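Local coordinates for lumazine protein (Photobacterium kishitanii, PDB 3A35) that serves as the antenna protein of luminous bacteria, shifting luciferase emission to shorter wavelength, and here carries riboflavin in place of its lumazine chromophore, at residues A[157-160]-A[161-165]. Numbering follows the deposited sequence.
Sequences INYP and KNLSI
A type I beta turn from Pro160 to Leu163 carries the chain out of strand 154-160, in the predicted second lumazine-binding repeat, into a short, weakly bonded helix, about 163-166. Its closing bond runs from Leu163 N to Pro160 O, 3.1 Å long and fairly straight at the hydrogen (152°). Leu163 folds back over the strand end: with CG anti to its own carbonyl carbon (chi1 -67°) and the chain extended beyond, CD1 is carried to Tyr159 CD1 at 3.8 Å and to Pro160 CD at 3.9 Å. One methyl thus meets both the tyrosine ring, which it approaches obliquely, and the proline ring, and the two side chains Tyr159 and Leu163 cross at about a right angle. Asn162, its CG placed between backbone N and carbonyl carbon (chi1 35°), lays its amide beside Pro160, where ND2 comes within 3.8 Å of CB; this is van der Waals contact at an exposed corner. The CB of Lys161 is directed away from the strand end, and the chain beyond curls round until NZ donates to Ser164 OG at 2.9 Å, tying the second residue of the turn to Ser164; Glu113 is a long, weak ionic partner of the same amine. Strand 117-123 pairs with the strand through Tyr159 and Leu118, and His145 of strand 143-151 meets the Tyr159 ring edge-to-face. The turn lies at the surface of the six-stranded antiparallel barrel, beside the buried Tyr159.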
loop_
_atom_site.group_PDB
_atom_site.type_symbol
_atom_site.label_atom_id
_atom_site.label_comp_id
_atom_site.label_asym_id
_atom_site.label_seq_id
_atom_site.Cartn_x
_atom_site.Cartn_y
_atom_site.Cartn_z
ATOM N N ILE A 157 -2.165 -14.666 3.226
ATOM C CA ILE A 157 -0.942 -14.381 2.555
ATOM C C ILE A 157 0.225 -14.663 3.459
ATOM O O ILE A 157 0.273 -14.259 4.596
ATOM C CB ILE A 157 -0.848 -12.899 2.097
ATOM C CG1 ILE A 157 -2.058 -12.618 1.219
ATOM C CG2 ILE A 157 0.436 -12.736 1.167
ATOM C CD1 ILE A 157 -2.526 -11.252 1.290
ATOM N N ASN A 158 1.191 -15.456 2.949
ATOM C CA ASN A 158 2.257 -15.916 3.808
ATOM C C ASN A 158 3.536 -15.246 3.286
ATOM O O ASN A 158 4.123 -15.642 2.240
ATOM C CB ASN A 158 2.311 -17.463 3.679
ATOM C CG ASN A 158 3.386 -18.041 4.485
ATOM O OD1 ASN A 158 4.251 -17.389 4.969
ATOM N ND2 ASN A 158 3.319 -19.385 4.638
ATOM N N TYR A 159 3.881 -14.157 3.966
ATOM C CA TYR A 159 5.011 -13.331 3.573
ATOM C C TYR A 159 6.323 -13.796 4.212
ATOM O O TYR A 159 6.271 -14.236 5.357
ATOM C CB TYR A 159 4.790 -11.884 4.028
ATOM C CG TYR A 159 3.611 -11.164 3.380
ATOM C CD1 TYR A 159 3.724 -10.678 2.033
ATOM C CD2 TYR A 159 2.466 -10.981 4.095
ATOM C CE1 TYR A 159 2.657 -9.990 1.462
ATOM C CE2 TYR A 159 1.364 -10.253 3.568
ATOM C CZ TYR A 159 1.494 -9.813 2.249
ATOM O OH TYR A 159 0.322 -9.173 1.791
ATOM N N PRO A 160 7.454 -13.575 3.557
ATOM C CA PRO A 160 8.708 -13.783 4.277
ATOM C C PRO A 160 8.767 -12.715 5.370
ATOM O O PRO A 160 8.477 -11.541 5.102
ATOM C CB PRO A 160 9.773 -13.475 3.242
ATOM C CG PRO A 160 9.098 -12.796 1.997
ATOM C CD PRO A 160 7.621 -12.970 2.194
ATOM N N LYS A 161 9.245 -13.075 6.582
ATOM C CA LYS A 161 9.214 -12.137 7.742
ATOM C C LYS A 161 10.030 -10.833 7.524
ATOM O O LYS A 161 9.715 -9.835 8.124
ATOM C CB LYS A 161 9.583 -12.818 9.115
ATOM C CG LYS A 161 9.877 -11.774 10.250
ATOM C CD LYS A 161 9.544 -12.161 11.667
ATOM C CE LYS A 161 8.064 -11.842 12.056
ATOM N NZ LYS A 161 7.620 -10.390 12.081
ATOM N N ASN A 162 11.020 -10.812 6.652
ATOM C CA ASN A 162 11.773 -9.586 6.528
ATOM C C ASN A 162 10.993 -8.468 5.854
ATOM O O ASN A 162 11.458 -7.376 5.884
ATOM C CB ASN A 162 12.989 -9.837 5.647
ATOM C CG ASN A 162 12.668 -10.796 4.596
ATOM O OD1 ASN A 162 12.105 -10.395 3.594
ATOM N ND2 ASN A 162 12.931 -12.136 4.843
ATOM N N LEU A 163 9.886 -8.791 5.180
ATOM C CA LEU A 163 8.955 -7.708 4.762
ATOM C C LEU A 163 8.230 -7.060 5.954
ATOM O O LEU A 163 7.547 -6.004 5.805
ATOM C CB LEU A 163 7.916 -8.232 3.763
ATOM C CG LEU A 163 8.437 -8.662 2.403
ATOM C CD1 LEU A 163 7.154 -9.115 1.683
ATOM C CD2 LEU A 163 9.086 -7.544 1.666
ATOM N N SER A 164 8.356 -7.669 7.129
ATOM C CA SER A 164 7.932 -7.029 8.356
ATOM C C SER A 164 8.770 -5.803 8.554
ATOM O O SER A 164 8.349 -4.892 9.291
ATOM C CB SER A 164 8.190 -7.952 9.552
ATOM O OG SER A 164 6.972 -8.525 9.992
ATOM N N ILE A 165 9.980 -5.829 7.981
ATOM C CA ILE A 165 11.038 -4.824 8.262
ATOM C C ILE A 165 10.970 -3.719 7.289
ATOM O O ILE A 165 10.849 -2.560 7.683
ATOM C CB ILE A 165 12.504 -5.493 8.373
ATOM C CG1 ILE A 165 12.576 -6.370 9.632
ATOM C CG2 ILE A 165 13.669 -4.435 8.312
ATOM C CD1 ILE A 165 13.767 -7.426 9.564
#